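Local coordinates for protein leucine aminopeptidase 1, chloroplastic (PDB 5D8N) that removes N-terminal amino acids, preferably leucine, from peptides as a magnesium-dependent M17 aminopeptidase working as a homohexamer, and is also linked to protein-folding chaperone activity, at residues I49-E53 and N54-R58; N66-L69 and Q70-S74; S160-A163 and T164-L168; N225-P229 and A230-E234. The protein carries 1 engineered substitution. All blocks are in the same frame, centred on the assembly; numbering follows the deposited sequence.

Four short-range contacts show how helices and turns are begun and held in one subunit. Contacts 1 and 2 adjoin in the N-terminal domain, centred about 11 Å apart: the turn of contact 1 is followed, after a loop, by the helix of contact 2, and M56 SD lies 3.6 Å from L69 CD1. Contact 3, in another helix there, is centred about 21 Å from contact 1; contact 4, in the catalytic domain, about 29 Å from contact 3. There V227 and L232 side chains lie about 9 Å from those of magnesium ligands D325 and K300, respectively. Contacts 1 to 3 lie away from the magnesium-binding and active-site residues, though the A163 side chain is about 9 Å from a bound magnesium ion.

Contact 1 (I49-E53 and N54-R58); sequences IGATE and NDMAR
T52 holds OG1 between its own backbone N and carbonyl carbon (chi1 64°), while D55 swings its carboxylate back beside its own N (chi1 -66°), and these two torsions let the residues grip each other reciprocally. The reciprocal pattern resembles a capping box, here before a short 3-10 segment, where strand 46-52 of the macro-like N-terminal domain gives way to the loop before helix 67-75. In one direction D55 N donates to T52 OG1 at 3.0 Å. In the other, T52 N donates to D55 OD2 at 2.8 Å in a nearly straight bond (170°), though the N-H comes down on the carboxylate from above its plane. The two side chains pass each other at a slant, which brings T52 OG1 to 3.0 Å from D55 CG. Each backbone N-H is thus answered by the other residue's side chain.

The carboxylate is pinned further. D55 OD1 bonds to the hydroxyl of S146, in the loop after the adjacent parallel strand 139-144, and a water donates to D55 OD2 and to G50 O, tying the carboxylate back to the strand. These contacts fix the rotation of the carboxylate, and the N-H and water donors would be expected to favour its charged form.

Beyond the reciprocal pair the backbone closes the turn through M56 N, which donates to E53 O at 3.1 Å and more weakly to T52 O. The M56 chain then bends at its second and third torsions, away from the turn toward F64 and F89, and on that path M56 SD passes A51 CB at 3.8 Å.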
loop_
_atom_site.group_PDB
_atom_site.type_symbol
_atom_site.label_atom_id
_atom_site.label_comp_id
_atom_site.label_asym_id
_atom_site.label_seq_id
_atom_site.Cartn_x
_atom_site.Cartn_y
_atom_site.Cartn_z
ATOM N N ILE A 49 -14.277 -48.716 10.560
ATOM C CA ILE A 49 -15.727 -48.791 10.584
ATOM C C ILE A 49 -16.366 -47.412 10.650
ATOM O O ILE A 49 -16.063 -46.600 11.532
ATOM C CB ILE A 49 -16.194 -49.567 11.820
ATOM C CG1 ILE A 49 -15.678 -50.999 11.711
ATOM C CG2 ILE A 49 -17.721 -49.555 11.901
ATOM C CD1 ILE A 49 -15.600 -51.683 13.060
ATOM N N GLY A 50 -17.243 -47.149 9.692
ATOM C CA GLY A 50 -17.911 -45.854 9.586
ATOM C C GLY A 50 -19.176 -45.899 10.404
ATOM O O GLY A 50 -20.011 -46.771 10.158
ATOM N N ALA A 51 -19.277 -45.030 11.415
ATOM C CA ALA A 51 -20.417 -45.022 12.311
ATOM C C ALA A 51 -21.014 -43.632 12.377
ATOM O O ALA A 51 -20.314 -42.675 12.712
ATOM C CB ALA A 51 -20.018 -45.495 13.709
ATOM N N THR A 52 -22.341 -43.585 12.258
ATOM C CA THR A 52 -23.098 -42.359 12.455
ATOM C C THR A 52 -23.226 -42.142 13.954
ATOM O O THR A 52 -23.021 -43.076 14.733
ATOM C CB THR A 52 -24.529 -42.464 11.850
ATOM O OG1 THR A 52 -25.270 -43.483 12.534
ATOM C CG2 THR A 52 -24.507 -42.810 10.352
ATOM N N GLU A 53 -23.762 -40.985 14.335
ATOM C CA GLU A 53 -24.092 -40.692 15.732
ATOM C C GLU A 53 -25.111 -41.669 16.274
ATOM O O GLU A 53 -24.922 -42.206 17.361
ATOM C CB GLU A 53 -24.581 -39.256 15.922
ATOM C CG GLU A 53 -23.541 -38.249 15.476
ATOM C CD GLU A 53 -23.889 -36.816 15.817
ATOM O OE1 GLU A 53 -23.573 -35.918 15.012
ATOM O OE2 GLU A 53 -24.286 -36.576 16.970
ATOM N N ASN A 54 -26.114 -42.008 15.469
ATOM C CA ASN A 54 -27.108 -42.985 15.894
ATOM C C ASN A 54 -26.526 -44.388 16.074
ATOM O O ASN A 54 -26.946 -45.126 16.972
ATOM C CB ASN A 54 -28.271 -43.028 14.899
ATOM C CG ASN A 54 -29.154 -41.784 14.943
ATOM O OD1 ASN A 54 -29.097 -40.951 15.857
ATOM N ND2 ASN A 54 -30.020 -41.678 13.941
ATOM N N ASP A 55 -25.582 -44.767 15.215
ATOM C CA ASP A 55 -24.871 -46.049 15.344
ATOM C C ASP A 55 -24.133 -46.194 16.680
ATOM O O ASP A 55 -23.829 -47.316 17.086
ATOM C CB ASP A 55 -23.812 -46.216 14.251
ATOM C CG ASP A 55 -24.397 -46.334 12.858
ATOM O OD1 ASP A 55 -25.569 -46.741 12.721
ATOM O OD2 ASP A 55 -23.643 -46.079 11.893
ATOM N N MET A 56 -23.805 -45.078 17.332
ATOM C CA MET A 56 -23.063 -45.095 18.602
ATOM C C MET A 56 -23.937 -45.072 19.862
ATOM O O MET A 56 -23.440 -44.942 20.985
ATOM C CB MET A 56 -22.098 -43.907 18.644
ATOM C CG MET A 56 -21.069 -43.925 17.532
ATOM S SD MET A 56 -20.093 -45.441 17.496
ATOM C CE MET A 56 -19.376 -45.375 19.139
ATOM N N ALA A 57 -25.243 -45.246 19.703
ATOM C CA ALA A 57 -26.130 -45.198 20.864
ATOM C C ALA A 57 -25.795 -46.315 21.850
ATOM O O ALA A 57 -25.468 -47.441 21.463
ATOM C CB ALA A 57 -27.584 -45.306 20.430
ATOM N N ARG A 58 -25.915 -46.008 23.135
ATOM C CA ARG A 58 -25.692 -47.009 24.167
ATOM C C ARG A 58 -26.951 -47.306 24.967
ATOM O O ARG A 58 -27.899 -46.520 24.960
ATOM C CB ARG A 58 -24.580 -46.542 25.096
ATOM C CG ARG A 58 -23.263 -46.323 24.375
ATOM C CD ARG A 58 -22.227 -45.754 25.320
ATOM N NE ARG A 58 -20.914 -45.596 24.693
ATOM C CZ ARG A 58 -19.795 -46.140 25.170
ATOM N NH1 ARG A 58 -19.830 -46.956 26.228
ATOM N NH2 ARG A 58 -18.626 -45.831 24.623
HETATM O O HOH W 1 -22.839 -47.070 9.611
#

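Contact 2 (N66-L69 and Q70-S74); sequences NPLL and QQLDS
L68 and L72 lie one helical turn apart and lean across each other along one side of helix 67-75, with L68 CD1 meeting L72 CD1 at 4.0 Å. The contact rests on different first torsions. L68 has CG anti to its N (chi1 174°) and leans along the helix toward L72, whereas L72 has CG beside its own N (chi1 -69°) and leans back, setting L72 CG 3.4 Å from L68 O. L68 reaches on to V39 in a neighbouring loop, and L69 turns to another side, against F64.

At the start of the helix N66 is the N-cap. Its amide oxygen faces the first turn, and L69 N donates to N66 OD1 in the carbonyl plane at 2.8 Å (169°). N66 O, in turn, accepts from Q70 N at 2.7 Å, almost in line with the carbonyl bond. The other end of the amide is used as well, since N66 ND2 donates to A145 O.

Chemically, N66 is a buried polar residue whose amide is held at both ends: its oxygen answers an N-H that the first turn cannot pair internally, and its nitrogen anchors the helix start to the loop after strand 139-144.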
loop_
_atom_site.group_PDB
_atom_site.type_symbol
_atom_site.label_atom_id
_atom_site.label_comp_id
_atom_site.label_asym_id
_atom_site.label_seq_id
_atom_site.Cartn_x
_atom_site.Cartn_y
_atom_site.Cartn_z
ATOM N N ASN A 66 -25.655 -50.959 18.672
ATOM C CA ASN A 66 -25.310 -51.470 17.351
ATOM C C ASN A 66 -24.770 -52.903 17.416
ATOM O O ASN A 66 -23.789 -53.176 18.092
ATOM C CB ASN A 66 -24.291 -50.542 16.675
ATOM C CG ASN A 66 -23.881 -51.017 15.297
ATOM O OD1 ASN A 66 -22.896 -51.735 15.139
ATOM N ND2 ASN A 66 -24.609 -50.572 14.287
ATOM N N PRO A 67 -25.350 -53.813 16.628
ATOM C CA PRO A 67 -24.937 -55.217 16.685
ATOM C C PRO A 67 -23.453 -55.454 16.358
ATOM O O PRO A 67 -22.796 -56.223 17.052
ATOM C CB PRO A 67 -25.840 -55.891 15.637
ATOM C CG PRO A 67 -27.035 -54.997 15.528
ATOM C CD PRO A 67 -26.523 -53.601 15.762
ATOM N N LEU A 68 -22.961 -54.866 15.265
ATOM C CA LEU A 68 -21.565 -55.029 14.886
ATOM C C LEU A 68 -20.610 -54.467 15.953
ATOM O O LEU A 68 -19.705 -55.156 16.420
ATOM C CB LEU A 68 -21.305 -54.352 13.545
ATOM C CG LEU A 68 -19.823 -54.371 13.185
ATOM C CD1 LEU A 68 -19.342 -55.807 13.066
ATOM C CD2 LEU A 68 -19.575 -53.595 11.902
ATOM N N LEU A 69 -20.877 -53.259 16.427
ATOM C CA LEU A 69 -20.036 -52.681 17.472
ATOM C C LEU A 69 -20.146 -53.426 18.801
ATOM O O LEU A 69 -19.144 -53.661 19.481
ATOM C CB LEU A 69 -20.350 -51.197 17.662
ATOM C CG LEU A 69 -20.045 -50.321 16.449
ATOM C CD1 LEU A 69 -20.478 -48.891 16.722
ATOM C CD2 LEU A 69 -18.563 -50.374 16.135
ATOM N N GLN A 70 -21.352 -53.848 19.149
ATOM C CA GLN A 70 -21.543 -54.657 20.359
ATOM C C GLN A 70 -20.704 -55.938 20.320
ATOM O O GLN A 70 -20.079 -56.326 21.308
ATOM C CB GLN A 70 -23.025 -54.993 20.548
ATOM C CG GLN A 70 -23.336 -55.657 21.887
ATOM C CD GLN A 70 -23.513 -57.150 21.759
ATOM O OE1 GLN A 70 -24.147 -57.621 20.810
ATOM N NE2 GLN A 70 -22.929 -57.904 22.691
ATOM N N GLN A 71 -20.677 -56.603 19.171
ATOM C CA GLN A 71 -19.919 -57.843 19.058
ATOM C C GLN A 71 -18.405 -57.622 19.090
ATOM O O GLN A 71 -17.661 -58.381 19.701
ATOM C CB GLN A 71 -20.291 -58.546 17.755
ATOM C CG GLN A 71 -19.783 -59.978 17.694
ATOM C CD GLN A 71 -20.465 -60.805 16.621
ATOM O OE1 GLN A 71 -21.230 -60.286 15.799
ATOM N NE2 GLN A 71 -20.126 -62.092 16.577
ATOM N N LEU A 72 -17.925 -56.621 18.366
ATOM C CA LEU A 72 -16.499 -56.310 18.414
ATOM C C LEU A 72 -16.049 -55.954 19.829
ATOM O O LEU A 72 -15.041 -56.451 20.329
ATOM C CB LEU A 72 -16.185 -55.162 17.467
ATOM C CG LEU A 72 -16.328 -55.523 15.984
ATOM C CD1 LEU A 72 -16.264 -54.264 15.131
ATOM C CD2 LEU A 72 -15.233 -56.498 15.578
ATOM N N ASP A 73 -16.861 -55.159 20.509
ATOM C CA ASP A 73 -16.552 -54.785 21.876
ATOM C C ASP A 73 -16.527 -55.990 22.809
ATOM O O ASP A 73 -15.590 -56.143 23.593
ATOM C CB ASP A 73 -17.586 -53.788 22.374
ATOM C CG ASP A 73 -17.131 -53.085 23.626
ATOM O OD1 ASP A 73 -15.919 -52.775 23.681
ATOM O OD2 ASP A 73 -18.002 -52.749 24.464
ATOM N N SER A 74 -17.506 -56.880 22.655
ATOM C CA SER A 74 -17.544 -58.123 23.425
ATOM C C SER A 74 -16.249 -58.894 23.264
ATOM O O SER A 74 -15.681 -59.401 24.227
ATOM C CB SER A 74 -18.681 -59.041 22.949
ATOM O OG SER A 74 -19.875 -58.753 23.638
#

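Contact 3 (S160-A163 and T164-L168); sequences SAIA and TGVVL
T164 folds its side chain back over the carbonyl of S160, one turn earlier in helix 152-170. Its hydroxyl sits beside its own backbone N (chi1 -66°), an orientation that aims OG1 at the oxygen already used by the helical bond. S160 O therefore accepts twice: from T164 N at 3.0 Å and from T164 OG1, also at 3.0 Å. The two donors arrive from opposite faces of the carbonyl plane, so the two need not compete, and the hydroxyl's proton is used within the helix. T164 CB also rests 3.5 Å from A161 O.

The two valines treat their preceding turns alike without polar contact. In each, one methyl is anti to the backbone N and the other lies beside it; the latter leans over a carbonyl oxygen, V166 CG2 at 3.4 Å from I162 O and V167 CG2 at 3.3 Å from A163 O. I162 and V166 touch only loosely, with their CG2 methyls 4.5 Å apart.

A163 and V167 pack on I32 of strand 31-35; T164 and V167 meet A206 and C210 of helix 197-221, respectively, so V167 touches both strand and helix. A161 and I162 lie against helix 119-134. This largely apolar stretch of helix, laid against strand 31-35, outermost in the mixed sheet of this chain, and flanked by other helices, is in keeping with the layered alpha/beta architecture of the macro-like N-terminal domain in M17 aminopeptidases.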
loop_
_atom_site.group_PDB
_atom_site.type_symbol
_atom_site.label_atom_id
_atom_site.label_comp_id
_atom_site.label_asym_id
_atom_site.label_seq_id
_atom_site.Cartn_x
_atom_site.Cartn_y
_atom_site.Cartn_z
ATOM N N SER A 160 -18.055 -47.841 -3.794
ATOM C CA SER A 160 -17.180 -47.203 -4.768
ATOM C C SER A 160 -16.654 -45.846 -4.289
ATOM O O SER A 160 -15.504 -45.480 -4.554
ATOM C CB SER A 160 -17.844 -47.064 -6.128
ATOM O OG SER A 160 -18.898 -46.138 -6.061
ATOM N N ALA A 161 -17.454 -45.161 -3.489
ATOM C CA ALA A 161 -17.054 -43.922 -2.841
ATOM C C ALA A 161 -16.032 -44.162 -1.727
ATOM O O ALA A 161 -15.055 -43.422 -1.627
ATOM C CB ALA A 161 -18.270 -43.198 -2.270
ATOM N N ILE A 162 -16.180 -45.250 -0.979
ATOM C CA ILE A 162 -15.167 -45.657 -0.002
ATOM C C ILE A 162 -13.832 -45.933 -0.703
ATOM O O ILE A 162 -12.777 -45.445 -0.274
ATOM C CB ILE A 162 -15.612 -46.892 0.781
ATOM C CG1 ILE A 162 -16.700 -46.531 1.798
ATOM C CG2 ILE A 162 -14.442 -47.561 1.496
ATOM C CD1 ILE A 162 -17.483 -47.731 2.324
ATOM N N ALA A 163 -13.894 -46.671 -1.814
ATOM C CA ALA A 163 -12.719 -47.000 -2.592
ATOM C C ALA A 163 -12.020 -45.735 -3.054
ATOM O O ALA A 163 -10.803 -45.637 -2.974
ATOM C CB ALA A 163 -13.094 -47.868 -3.795
ATOM N N THR A 164 -12.790 -44.797 -3.592
ATOM C CA THR A 164 -12.272 -43.510 -4.054
ATOM C C THR A 164 -11.543 -42.800 -2.908
ATOM O O THR A 164 -10.397 -42.348 -3.056
ATOM C CB THR A 164 -13.429 -42.636 -4.576
ATOM O OG1 THR A 164 -14.003 -43.231 -5.754
ATOM C CG2 THR A 164 -12.971 -41.259 -4.865
ATOM N N GLY A 165 -12.160 -42.773 -1.738
ATOM C CA GLY A 165 -11.543 -42.084 -0.592
ATOM C C GLY A 165 -10.222 -42.720 -0.180
ATOM O O GLY A 165 -9.261 -42.040 0.161
ATOM N N VAL A 166 -10.172 -44.046 -0.212
ATOM C CA VAL A 166 -8.938 -44.749 0.161
ATOM C C VAL A 166 -7.825 -44.468 -0.874
ATOM O O VAL A 166 -6.694 -44.253 -0.493
ATOM C CB VAL A 166 -9.167 -46.252 0.301
ATOM C CG1 VAL A 166 -7.845 -46.983 0.503
ATOM C CG2 VAL A 166 -10.101 -46.515 1.470
ATOM N N VAL A 167 -8.160 -44.548 -2.166
ATOM C CA VAL A 167 -7.169 -44.416 -3.224
ATOM C C VAL A 167 -6.625 -42.990 -3.233
ATOM O O VAL A 167 -5.425 -42.778 -3.166
ATOM C CB VAL A 167 -7.757 -44.781 -4.611
ATOM C CG1 VAL A 167 -6.775 -44.462 -5.734
ATOM C CG2 VAL A 167 -8.074 -46.266 -4.690
ATOM N N LEU A 168 -7.524 -42.012 -3.194
ATOM C CA LEU A 168 -7.091 -40.635 -3.250
ATOM C C LEU A 168 -6.430 -40.233 -1.939
ATOM O O LEU A 168 -5.465 -39.504 -1.945
ATOM C CB LEU A 168 -8.287 -39.719 -3.511
ATOM C CG LEU A 168 -8.947 -39.928 -4.856
ATOM C CD1 LEU A 168 -10.076 -38.890 -5.008
ATOM C CD2 LEU A 168 -7.907 -39.774 -5.941
#

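Contact 4 (N225-P229 and A230-E234); sequences NIVTP and AVLAE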
loop_
_atom_site.group_PDB
_atom_site.type_symbol
_atom_site.label_atom_id
_atom_site.label_comp_id
_atom_site.label_asym_id
_atom_site.label_seq_id
_atom_site.Cartn_x
_atom_site.Cartn_y
_atom_site.Cartn_z
ATOM N N ASN A 225 8.993 -25.433 -14.216
ATOM C CA ASN A 225 10.272 -25.845 -14.804
ATOM C C ASN A 225 10.288 -27.330 -15.147
ATOM O O ASN A 225 11.155 -27.803 -15.863
ATOM C CB ASN A 225 11.480 -25.433 -13.941
ATOM C CG ASN A 225 11.508 -26.073 -12.572
ATOM O OD1 ASN A 225 10.511 -26.117 -11.859
ATOM N ND2 ASN A 225 12.675 -26.557 -12.185
ATOM N N ILE A 226 9.267 -28.050 -14.715
ATOM C CA ILE A 226 9.114 -29.472 -15.024
ATOM C C ILE A 226 7.936 -29.697 -15.982
ATOM O O ILE A 226 8.085 -30.316 -17.027
ATOM C CB ILE A 226 8.830 -30.259 -13.712
ATOM C CG1 ILE A 226 10.012 -30.176 -12.752
ATOM C CG2 ILE A 226 8.463 -31.711 -13.998
ATOM C CD1 ILE A 226 11.270 -30.891 -13.197
ATOM N N VAL A 227 6.750 -29.198 -15.646
ATOM C CA VAL A 227 5.631 -29.233 -16.584
ATOM C C VAL A 227 5.557 -27.946 -17.397
ATOM O O VAL A 227 4.967 -26.953 -16.961
ATOM C CB VAL A 227 4.290 -29.555 -15.888
ATOM C CG1 VAL A 227 3.112 -29.437 -16.862
ATOM C CG2 VAL A 227 4.313 -30.990 -15.370
ATOM N N THR A 228 6.326 -27.948 -18.476
ATOM C CA THR A 228 6.299 -26.942 -19.513
ATOM C C THR A 228 5.192 -27.265 -20.497
ATOM O O THR A 228 4.554 -28.297 -20.378
ATOM C CB THR A 228 7.620 -26.980 -20.284
ATOM O OG1 THR A 228 7.799 -28.287 -20.823
ATOM C CG2 THR A 228 8.798 -26.665 -19.354
ATOM N N PRO A 229 4.916 -26.357 -21.432
ATOM C CA PRO A 229 3.927 -26.667 -22.451
ATOM C C PRO A 229 4.263 -27.885 -23.309
ATOM O O PRO A 229 3.396 -28.723 -23.554
ATOM C CB PRO A 229 3.870 -25.380 -23.289
ATOM C CG PRO A 229 4.219 -24.301 -22.326
ATOM C CD PRO A 229 5.279 -24.923 -21.434
ATOM N N ALA A 230 5.535 -28.061 -23.634
ATOM C CA ALA A 230 5.993 -29.240 -24.368
ATOM C C ALA A 230 5.800 -30.518 -23.562
ATOM O O ALA A 230 5.224 -31.480 -24.065
ATOM C CB ALA A 230 7.469 -29.109 -24.724
ATOM N N VAL A 231 6.055 -30.450 -22.254
ATOM C CA VAL A 231 5.770 -31.592 -21.379
ATOM C C VAL A 231 4.290 -31.885 -21.193
ATOM O O VAL A 231 3.845 -33.042 -21.289
ATOM C CB VAL A 231 6.437 -31.451 -19.999
ATOM C CG1 VAL A 231 5.995 -32.568 -19.051
ATOM C CG2 VAL A 231 7.944 -31.513 -20.183
ATOM N N LEU A 232 3.490 -30.831 -21.099
ATOM C CA LEU A 232 2.041 -31.032 -21.079
ATOM C C LEU A 232 1.553 -31.711 -22.369
ATOM O O LEU A 232 0.706 -32.605 -22.344
ATOM C CB LEU A 232 1.329 -29.704 -20.883
ATOM C CG LEU A 232 -0.138 -29.769 -20.482
ATOM C CD1 LEU A 232 -0.271 -30.518 -19.166
ATOM C CD2 LEU A 232 -0.709 -28.365 -20.279
ATOM N N ALA A 233 2.081 -31.286 -23.511
ATOM C CA ALA A 233 1.716 -31.940 -24.774
ATOM C C ALA A 233 2.123 -33.409 -24.804
ATOM O O ALA A 233 1.370 -34.254 -25.297
ATOM C CB ALA A 233 2.345 -31.224 -25.950
ATOM N N GLU A 234 3.285 -33.723 -24.235
ATOM C CA GLU A 234 3.716 -35.122 -24.138
ATOM C C GLU A 234 2.807 -35.951 -23.242
ATOM O O GLU A 234 2.519 -37.104 -23.552
ATOM C CB GLU A 234 5.153 -35.264 -23.623
ATOM C CG GLU A 234 6.212 -34.831 -24.620
ATOM C CD GLU A 234 6.218 -35.619 -25.928
ATOM O OE1 GLU A 234 5.891 -36.835 -25.907
ATOM O OE2 GLU A 234 6.505 -34.969 -26.969
#
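The carbonyl of T228 takes the shortest bond here, from L232 N at 2.8 Å, and one residue on, A233 N donates likewise to P229 O at 2.9 Å. T228 is the N-cap of helix 229-242 in the catalytic domain, and its side chain completes the start of that helix: V231 N donates to T228 OG1 at 3.1 Å in a fairly straight bond (160°). The hydroxyl reaches that N-H because the first torsion of T228 (chi1 58°) holds OG1 between its own N and carbonyl carbon, facing the opening turn. P229 suits the first helical position, where its lack of an N-H costs no bond.

Around this cap the packing grows apolar. V231 directs the methyl beside its own backbone N at the cap, so that V231 CG2 lies 3.3 Å from T228 OG1 and 3.4 Å from I226 O. The cap hydroxyl is thus bordered on one side by a methyl as well as gripped by an N-H. L232 and P229 face the sheet, L232 touching I280 of strand 278-284 and V353 of strand 347-358, and P229 meeting A355. At the loop end, N225 donates through its amide nitrogen to I370 O of a neighbouring subunit.

V227 packs on A222, one of two residues at a magnesium site, and its side chain is about 6 Å from a bound magnesium ion. Its two methyls diverge: V227 CG2 approaches V231 CG1 at 4.3 Å, while V227 CG1 meets L232 CD1 at 4.2 Å.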